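Local coordinates for capsular polysaccharide biosynthesis protein (Burkholderia pseudomallei, PDB 4BQN) that binds coenzyme A and probably acts as an acetyltransferase in the biosynthesis of the bacterium's capsular polysaccharide, at residues Gly12-Ala16 / Val95-His99; Leu35-Glu39 / His52-Ile57. The protein carries 1 engineered substitution. All coordinates share one frame; numbering follows the deposited sequence.

Interaction 1: Gly12-Ala16 / Val95-His99; sequences GSCQA and VQYMH. With COA (coenzyme A), chain C.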
ATOM      1  N   GLY A  12      -3.820 -11.823   2.659  1.00 11.04           N
ATOM      2  CA  GLY A  12      -3.286 -10.584   3.204  1.00 11.89           C
ATOM      3  C   GLY A  12      -4.174  -9.449   2.800  1.00 11.14           C
ATOM      4  O   GLY A  12      -5.402  -9.594   2.775  1.00 12.24           O
ATOM      5  N   SER A  13      -3.564  -8.304   2.515  1.00 11.43           N
ATOM      6  CA  SER A  13      -4.283  -7.125   2.057  1.00 12.18           C
ATOM      7  C   SER A  13      -4.708  -7.298   0.596  1.00 10.85           C
ATOM      8  O   SER A  13      -4.557  -8.388   0.012  1.00 10.92           O
ATOM      9  CB  SER A  13      -3.348  -5.919   2.157  1.00 12.63           C
ATOM     10  OG  SER A  13      -2.338  -5.989   1.152  1.00 10.58           O
ATOM     11  N   CYS A  14      -5.189  -6.217  -0.016  1.00 11.79           N
ATOM     12  CA  CYS A  14      -5.458  -6.229  -1.452  1.00 11.50           C
ATOM     13  C   CYS A  14      -4.227  -6.635  -2.292  1.00 10.23           C
ATOM     14  O   CYS A  14      -4.358  -7.030  -3.444  1.00 11.65           O
ATOM     15  CB  CYS A  14      -6.012  -4.869  -1.900  1.00 15.56           C
ATOM     16  SG  CYS A  14      -4.831  -3.571  -2.102  1.00 24.54           S
ATOM     17  N   GLN A  15      -3.030  -6.538  -1.710  1.00  9.55           N
ATOM     18  CA  GLN A  15      -1.806  -6.930  -2.401  1.00  9.52           C
ATOM     19  C   GLN A  15      -1.706  -8.433  -2.584  1.00  8.92           C
ATOM     20  O   GLN A  15      -0.986  -8.885  -3.487  1.00 11.05           O
ATOM     21  CB  GLN A  15      -0.582  -6.421  -1.632  1.00 10.15           C
ATOM     22  CG  GLN A  15      -0.552  -4.892  -1.572  1.00 10.16           C
ATOM     23  CD  GLN A  15       0.424  -4.336  -0.555  1.00  9.17           C
ATOM     24  OE1 GLN A  15       1.268  -5.057   0.008  1.00 10.12           O
ATOM     25  NE2 GLN A  15       0.330  -3.027  -0.323  1.00 10.91           N
ATOM     26  N   ALA A  16      -2.424  -9.200  -1.749  1.00  9.91           N
ATOM     27  CA  ALA A  16      -2.345 -10.653  -1.806  1.00  9.79           C
ATOM     28  C   ALA A  16      -2.942 -11.240  -3.100  1.00 10.83           C
ATOM     29  O   ALA A  16      -2.242 -11.970  -3.800  1.00 11.22           O
ATOM     30  CB  ALA A  16      -2.885 -11.282  -0.528  1.00 11.09           C
ATOM     31  N   VAL A  95       5.123 -12.312   3.637  1.00 10.79           N
ATOM     32  CA  VAL A  95       5.455 -11.332   2.617  1.00 11.20           C
ATOM     33  C   VAL A  95       5.168  -9.941   3.163  1.00  9.91           C
ATOM     34  O   VAL A  95       4.091  -9.691   3.732  1.00 11.45           O
ATOM     35  CB  VAL A  95       4.593 -11.553   1.353  1.00 12.25           C
ATOM     36  CG1 VAL A  95       4.941 -10.530   0.275  1.00 14.12           C
ATOM     37  CG2 VAL A  95       4.789 -12.967   0.836  1.00 13.21           C
ATOM     38  N   GLN A  96       6.126  -9.047   2.954  1.00 10.89           N
ATOM     39  CA  GLN A  96       6.027  -7.669   3.360  1.00 10.90           C
ATOM     40  C   GLN A  96       4.708  -7.028   2.909  1.00 10.02           C
ATOM     41  O   GLN A  96       4.268  -7.231   1.769  1.00 11.07           O
ATOM     42  CB  GLN A  96       7.190  -6.907   2.730  1.00 12.08           C
ATOM     43  CG  GLN A  96       7.219  -5.411   3.000  1.00 12.50           C
ATOM     44  CD  GLN A  96       8.533  -4.828   2.539  1.00 12.33           C
ATOM     45  OE1 GLN A  96       8.918  -5.000   1.384  1.00 13.34           O
ATOM     46  NE2 GLN A  96       9.252  -4.157   3.453  1.00 14.74           N
ATOM     47  N   TYR A  97       4.100  -6.250   3.808  1.00 10.26           N
ATOM     48  CA  TYR A  97       2.997  -5.374   3.463  1.00  9.36           C
ATOM     49  C   TYR A  97       3.628  -4.083   2.934  1.00  9.60           C
ATOM     50  O   TYR A  97       4.322  -3.356   3.672  1.00 11.82           O
ATOM     51  CB  TYR A  97       2.097  -5.106   4.664  1.00 11.08           C
ATOM     52  CG  TYR A  97       1.000  -4.132   4.336  1.00  9.29           C
ATOM     53  CD1 TYR A  97      -0.001  -4.458   3.413  1.00 11.34           C
ATOM     54  CD2 TYR A  97       0.977  -2.868   4.917  1.00 10.21           C
ATOM     55  CE1 TYR A  97      -1.008  -3.561   3.102  1.00 10.70           C
ATOM     56  CE2 TYR A  97      -0.029  -1.959   4.613  1.00 11.23           C
ATOM     57  CZ  TYR A  97      -1.015  -2.311   3.702  1.00 10.18           C
ATOM     58  OH  TYR A  97      -2.024  -1.443   3.392  1.00 11.90           O
ATOM     59  N   MET A  98       3.437  -3.811   1.652  0.75  9.71           N
ATOM     60  CA  MET A  98       4.152  -2.727   1.003  0.75  9.31           C
ATOM     61  C   MET A  98       3.375  -1.416   1.160  0.75  8.52           C
ATOM     62  O   MET A  98       2.304  -1.245   0.582  0.75 11.04           O
ATOM     63  CB  MET A  98       4.369  -3.070  -0.472  0.75  9.35           C
ATOM     64  CG  MET A  98       5.237  -4.290  -0.661  0.75 10.93           C
ATOM     65  SD  MET A  98       5.236  -4.945  -2.340  0.75 11.21           S
ATOM     66  CE  MET A  98       3.734  -5.932  -2.304  0.75 14.01           C
ATOM     67  N   HIS A  99       3.939  -0.481   1.915  1.00  9.77           N
ATOM     68  CA  HIS A  99       3.335   0.816   2.179  1.00  9.37           C
ATOM     69  C   HIS A  99       4.465   1.833   2.086  1.00  9.19           C
ATOM     70  O   HIS A  99       5.549   1.621   2.647  1.00 10.65           O
ATOM     71  CB  HIS A  99       2.652   0.792   3.546  1.00 10.87           C
ATOM     72  CG  HIS A  99       2.053   2.092   3.976  1.00 10.54           C
ATOM     73  ND1 HIS A  99       0.698   2.255   4.184  1.00 10.84           N
ATOM     74  CD2 HIS A  99       2.629   3.277   4.295  1.00 10.70           C
ATOM     75  CE1 HIS A  99       0.469   3.484   4.610  1.00 11.63           C
ATOM     76  NE2 HIS A  99       1.624   4.128   4.680  1.00 11.30           N
TER
HETATM   77  N1A COA C 320       4.110   3.168   7.200  0.88 11.01           N
HETATM   78  C2A COA C 320       3.090   3.851   7.779  0.88 11.40           C
HETATM   79  N3A COA C 320       1.902   3.284   8.051  0.88 11.17           N
HETATM   80  C4A COA C 320       1.712   1.973   7.776  0.88 11.15           C
HETATM   81  C5A COA C 320       2.771   1.180   7.164  0.88 10.57           C
HETATM   82  C6A COA C 320       4.027   1.862   6.878  0.88 10.19           C
HETATM   83  N6A COA C 320       5.045   1.188   6.303  0.88 11.13           N
HETATM   84  N7A COA C 320       2.314  -0.082   6.993  0.88 12.43           N
HETATM   85  C8A COA C 320       1.047  -0.098   7.479  0.88 11.16           C
HETATM   86  N9A COA C 320       0.690   1.130   7.916  0.88 11.19           N
HETATM   87  C1B COA C 320      -0.566   1.538   8.558  0.88 12.15           C
HETATM   88  C2B COA C 320      -1.817   0.835   8.060  0.88 13.86           C
HETATM   89  O2B COA C 320      -2.348   1.510   6.918  0.88 13.58           O
HETATM   90  C3B COA C 320      -2.693   0.952   9.297  0.88 13.79           C
HETATM   91  O3B COA C 320      -3.178   2.307   9.339  0.88 14.72           O
HETATM   92  P3B COA C 320      -4.357   2.771  10.329  0.44 16.82           P
HETATM   93  O7A COA C 320      -4.635   4.188   9.893  0.44 21.14           O
HETATM   94  O8A COA C 320      -5.490   1.824  10.032  0.44 16.50           O
HETATM   95  O9A COA C 320      -3.811   2.648  11.731  0.44 17.89           O
HETATM   96  C4B COA C 320      -1.700   0.760  10.443  0.88 12.45           C
HETATM   97  O4B COA C 320      -0.423   1.127   9.920  0.88 12.21           O
HETATM   98  C5B COA C 320      -1.647  -0.665  10.996  0.88 13.86           C
HETATM   99  O5B COA C 320      -1.364  -1.530   9.903  0.88 13.60           O
HETATM  100  P1A COA C 320      -0.282  -2.688   9.999  0.88 14.06           P
HETATM  101  O1A COA C 320      -0.164  -3.262   8.618  0.88 13.79           O
HETATM  102  O2A COA C 320       0.973  -2.195  10.655  0.88 14.79           O
HETATM  103  O3A COA C 320      -0.881  -3.784  10.998  0.88 15.21           O
HETATM  104  P2A COA C 320      -2.221  -4.677  11.050  0.88 14.17           P
HETATM  105  O4A COA C 320      -3.012  -4.224  12.252  0.88 17.02           O
HETATM  106  O5A COA C 320      -1.749  -6.104  11.018  0.88 15.04           O
HETATM  107  O6A COA C 320      -3.062  -4.335   9.742  0.88 13.66           O
HETATM  108  CBP COA C 320      -3.790  -4.194   7.461  0.88 15.21           C
HETATM  109  CCP COA C 320      -2.876  -4.928   8.441  0.88 15.05           C
HETATM  110  CDP COA C 320      -3.633  -4.773   6.060  0.88 18.35           C
HETATM  111  CEP COA C 320      -5.227  -4.445   7.884  0.88 19.76           C
HETATM  112  CAP COA C 320      -3.423  -2.688   7.507  0.88 13.61           C
HETATM  113  OAP COA C 320      -2.140  -2.482   6.912  0.88 12.62           O
HETATM  114  C9P COA C 320      -4.397  -1.700   6.883  0.88 19.90           C
HETATM  115  O9P COA C 320      -5.355  -1.289   7.525  0.88 22.45           O
HETATM  116  N8P COA C 320      -4.143  -1.251   5.649  0.88 18.41           N
HETATM  117  C7P COA C 320      -4.984  -0.254   4.998  0.88 22.56           C
HETATM  118  C6P COA C 320      -6.316  -0.772   4.486  0.88 26.53           C
HETATM  119  C5P COA C 320      -6.045  -1.835   3.456  0.88 32.56           C
HETATM  120  O5P COA C 320      -5.948  -3.012   3.770  0.88 26.92           O
HETATM  121  N4P COA C 320      -5.922  -1.399   2.217  0.88 38.10           N
HETATM  122  C3P COA C 320      -5.657  -2.294   1.126  0.88 35.62           C
HETATM  123  C2P COA C 320      -4.392  -1.869   0.417  0.88 27.88           C
HETATM  124  S1P COA C 320      -3.784  -3.249  -0.469  0.88 26.50           S
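Two hydrogen bonds join the side-chain amide of Gln15 to the backbone of Met98. Met98 N gives its hydrogen to Gln15 OE1 at 3.0 Å, nearly straight (167°), in the carbonyl plane and on a lone pair. In return Gln15 NE2 donates to Met98 O at 2.8 Å. This second bond is more bent (146°), and the donor is tilted from the plane of the Met98 carbonyl. The pair fixes the rotation of the amide. Each amide atom also has a second partner: OE1 takes a hydrogen bond from Gln66 NE2, and NE2 gives one to Asn200 O. The extended Gln15 chain reaches across from one segment to the other.

Ser13 and the Tyr97 ring meet edge-on. Ser13 OG lies at the edge of the Tyr97 ring, near its plane, 3.4 Å from CE1. The same OG accepts from Gln15 N, a capping bond at the turn that leads into the helix, and it is hydrogen-bonded to Gln66 OE1.

Both segments follow parallel strands of one sheet, 6-11 and 91-94, and the loops beyond these strands form part of the coenzyme A pocket.

The ligand contacts are of three kinds. Cys14 SG is joined to COA S1P by a disulfide of 2.0 Å. Tyr97 OH accepts a hydrogen bond from COA N8P of the pantetheine arm at 3.1 Å, while COA OAP sits over one face of the Tyr97 ring. His99 lays a ring face against the adenine, with COA C4A 3.6 Å above its plane and over its centre; His99 NE2 is hydrogen-bonded to Glu101 OE2.

Interaction 2: Leu35-Glu39 / His52-Ile57; sequences LVEME and HLAETI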
ATOM      1  N   LEU A  35      -3.251 -22.277  -7.586  1.00 14.80           N
ATOM      2  CA  LEU A  35      -3.816 -21.350  -6.606  1.00 14.26           C
ATOM      3  C   LEU A  35      -5.167 -21.835  -6.088  1.00 14.32           C
ATOM      4  O   LEU A  35      -6.050 -22.218  -6.876  1.00 17.14           O
ATOM      5  CB  LEU A  35      -3.986 -19.965  -7.238  1.00 14.83           C
ATOM      6  CG  LEU A  35      -4.618 -18.874  -6.362  1.00 13.53           C
ATOM      7  CD1 LEU A  35      -3.742 -18.565  -5.162  1.00 15.13           C
ATOM      8  CD2 LEU A  35      -4.869 -17.624  -7.183  1.00 17.27           C
ATOM      9  N   VAL A  36      -5.331 -21.791  -4.770  1.00 15.32           N
ATOM     10  CA  VAL A  36      -6.645 -21.912  -4.127  1.00 16.29           C
ATOM     11  C   VAL A  36      -6.896 -20.529  -3.524  1.00 15.26           C
ATOM     12  O   VAL A  36      -6.215 -20.131  -2.577  1.00 16.93           O
ATOM     13  CB  VAL A  36      -6.663 -23.018  -3.046  1.00 19.40           C
ATOM     14  CG1 VAL A  36      -8.060 -23.165  -2.448  1.00 22.12           C
ATOM     15  CG2 VAL A  36      -6.183 -24.345  -3.632  1.00 23.01           C
ATOM     16  N   GLU A  37      -7.852 -19.786  -4.082  1.00 16.80           N
ATOM     17  CA  GLU A  37      -8.044 -18.371  -3.724  0.50 16.14           C
ATOM     18  C   GLU A  37      -8.583 -18.160  -2.311  1.00 15.31           C
ATOM     19  O   GLU A  37      -9.505 -18.856  -1.892  1.00 18.15           O
ATOM     20  CB  GLU A  37      -9.008 -17.700  -4.704  0.50 18.13           C
ATOM     21  CG  GLU A  37      -8.485 -17.543  -6.117  0.50 19.38           C
ATOM     22  CD  GLU A  37      -9.549 -17.028  -7.066  0.50 26.96           C
ATOM     23  OE1 GLU A  37     -10.750 -17.160  -6.744  0.50 35.96           O
ATOM     24  OE2 GLU A  37      -9.182 -16.500  -8.134  0.50 43.86           O
ATOM     25  N   MET A  38      -8.013 -17.199  -1.583  1.00 13.38           N
ATOM     26  CA  MET A  38      -8.582 -16.730  -0.318  1.00 13.46           C
ATOM     27  C   MET A  38      -8.901 -15.255  -0.446  1.00 12.79           C
ATOM     28  O   MET A  38      -8.076 -14.465  -0.925  1.00 14.96           O
ATOM     29  CB  MET A  38      -7.612 -16.931   0.848  1.00 14.61           C
ATOM     30  CG  MET A  38      -7.550 -18.371   1.313  1.00 16.49           C
ATOM     31  SD  MET A  38      -6.470 -18.607   2.729  1.00 18.69           S
ATOM     32  CE  MET A  38      -7.235 -17.616   4.008  1.00 19.30           C
ATOM     33  N   GLU A  39     -10.089 -14.878   0.011  1.00 13.61           N
ATOM     34  CA  GLU A  39     -10.473 -13.473   0.054  1.00 13.17           C
ATOM     35  C   GLU A  39      -9.518 -12.715   0.970  1.00 12.19           C
ATOM     36  O   GLU A  39      -9.113 -13.230   2.005  1.00 13.85           O
ATOM     37  CB  GLU A  39     -11.910 -13.316   0.576  1.00 14.10           C
ATOM     38  CG  GLU A  39     -12.985 -13.926  -0.320  1.00 16.69           C
ATOM     39  CD  GLU A  39     -13.131 -15.433  -0.159  1.00 17.50           C
ATOM     40  OE1 GLU A  39     -12.560 -16.017   0.785  1.00 16.95           O
ATOM     41  OE2 GLU A  39     -13.838 -16.038  -0.986  1.00 23.04           O
ATOM     42  N   HIS A  52     -12.131 -21.392   5.093  1.00 15.86           N
ATOM     43  CA  HIS A  52     -10.730 -21.501   4.724  1.00 15.06           C
ATOM     44  C   HIS A  52      -9.918 -22.166   5.822  1.00 15.77           C
ATOM     45  O   HIS A  52      -9.023 -22.947   5.516  1.00 18.09           O
ATOM     46  CB  HIS A  52     -10.137 -20.146   4.366  1.00 15.82           C
ATOM     47  CG  HIS A  52     -10.653 -19.602   3.076  1.00 14.61           C
ATOM     48  ND1 HIS A  52     -10.673 -20.343   1.912  1.00 16.53           N
ATOM     49  CD2 HIS A  52     -11.172 -18.393   2.767  1.00 15.18           C
ATOM     50  CE1 HIS A  52     -11.190 -19.611   0.941  1.00 17.48           C
ATOM     51  NE2 HIS A  52     -11.499 -18.422   1.434  1.00 17.33           N
ATOM     52  N   LEU A  53     -10.207 -21.859   7.089  1.00 16.05           N
ATOM     53  CA  LEU A  53      -9.503 -22.509   8.190  0.70 18.42           C
ATOM     54  C   LEU A  53      -9.744 -24.011   8.185  1.00 19.24           C
ATOM     55  O   LEU A  53      -8.825 -24.792   8.438  1.00 18.70           O
ATOM     56  CB  LEU A  53      -9.920 -21.933   9.539  0.70 16.66           C
ATOM     57  CG  LEU A  53      -8.918 -22.173  10.673  0.70 17.51           C
ATOM     58  CD1 LEU A  53      -7.800 -21.138  10.643  0.70 26.87           C
ATOM     59  CD2 LEU A  53      -9.631 -22.148  12.015  0.70 22.13           C
ATOM     60  N   ALA A  54     -10.980 -24.409   7.881  1.00 19.54           N
ATOM     61  CA  ALA A  54     -11.381 -25.812   7.914  1.00 23.22           C
ATOM     62  C   ALA A  54     -10.973 -26.603   6.670  1.00 21.75           C
ATOM     63  O   ALA A  54     -10.609 -27.778   6.769  1.00 26.47           O
ATOM     64  CB  ALA A  54     -12.888 -25.920   8.119  1.00 23.38           C
ATOM     65  N   GLU A  55     -11.045 -25.965   5.506  1.00 20.13           N
ATOM     66  CA  GLU A  55     -11.027 -26.697   4.231  1.00 20.93           C
ATOM     67  C   GLU A  55      -9.903 -26.283   3.283  1.00 21.83           C
ATOM     68  O   GLU A  55      -9.490 -27.061   2.430  1.00 27.87           O
ATOM     69  CB  GLU A  55     -12.372 -26.538   3.508  1.00 23.38           C
ATOM     70  CG  GLU A  55     -13.557 -27.157   4.234  1.00 29.19           C
ATOM     71  CD  GLU A  55     -14.882 -26.948   3.513  1.00 46.74           C
ATOM     72  OE1 GLU A  55     -14.870 -26.578   2.316  1.00 39.25           O
ATOM     73  OE2 GLU A  55     -15.942 -27.152   4.146  1.00 60.48           O
ATOM     74  N   THR A  56      -9.429 -25.050   3.397  1.00 18.19           N
ATOM     75  CA  THR A  56      -8.410 -24.567   2.475  1.00 17.55           C
ATOM     76  C   THR A  56      -7.019 -24.762   3.051  1.00 16.62           C
ATOM     77  O   THR A  56      -6.202 -25.495   2.491  1.00 17.05           O
ATOM     78  CB  THR A  56      -8.618 -23.081   2.132  1.00 16.88           C
ATOM     79  OG1 THR A  56      -9.909 -22.907   1.541  1.00 19.24           O
ATOM     80  CG2 THR A  56      -7.544 -22.573   1.175  1.00 18.80           C
ATOM     81  N   ILE A  57      -6.759 -24.095   4.167  1.00 16.60           N
ATOM     82  CA  ILE A  57      -5.418 -24.062   4.741  1.00 17.20           C
ATOM     83  C   ILE A  57      -4.851 -25.449   5.091  1.00 18.24           C
ATOM     84  O   ILE A  57      -3.688 -25.715   4.798  1.00 18.79           O
ATOM     85  CB  ILE A  57      -5.340 -23.049   5.903  1.00 16.94           C
ATOM     86  CG1 ILE A  57      -5.548 -21.629   5.344  1.00 19.13           C
ATOM     87  CG2 ILE A  57      -4.005 -23.139   6.636  1.00 17.41           C
ATOM     88  CD1 ILE A  57      -5.829 -20.583   6.406  1.00 19.20           C
TER
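The imidazole of His52 is met by Met38 over one face and by Glu39 at its edge. Met38 CG stands almost on the ring normal, 3.7 Å from the centroid, in a CH-pi contact. The Met38 chain runs over the ring counter to the direction of the His52 side chain. The sulfur SD is farther off, 4.7 Å from the same centroid and above the face. The chain then bends at chi3 (62°), and CE ends 3.9 Å from His52 CB and 4.1 Å from Ile57 CD1.

Glu39 crosses His52 at about a right angle. Its bend at chi2 (80°) turns the carboxylate back to the ring. His52 NE2 donates to Glu39 OE1 at 2.7 Å, and the oxygen lies in the ring plane. OE1 is approached on its syn side, with carboxylate and ring planes 35° apart. At the other nitrogen, His52 ND1 shares a hydrogen bond of 2.7 Å with Thr56 OG1, one turn on in the chain. Both ring nitrogens are thus bonded, which holds the ring against rotation. The nearby carboxylate would be expected to make a positive charge on His52 easier to bear.

The contact packs the C-terminal part of helix 46-56 against the chain as it leaves edge strand 33-35 of the parallel sheet. The helix has a wide, pi-type turn here: His52 O accepts from both Thr56 N and Ile57 N.

Val36 CG1 lies 3.7 Å from Thr56 CG2, with the two side chains antiparallel. Beyond the contact, Met38 also touches Ser9 and Tyr11 of strand 6-11, and Ile57 reaches Leu82 of helix 79-83.

In the fold
Interaction 2 is nested along the chain inside the loop closed by interaction 1. Their centres are about 17 Å apart, and their nearest atoms, about 5 Å apart, do not touch. Strand 6-11 leads into 12-16, and its sheet neighbour, strand 33-35, runs into 35-39. The centre of interaction 1 is about 7 Å from the centre of the chain and that of interaction 2 about 23 Å. Interaction 1 carries the covalent link to coenzyme A. The Glu39 side chain of interaction 2 remains about 11 Å from that of Cys14 and about 12 Å from the ligand, so Glu39 does not touch the ligand.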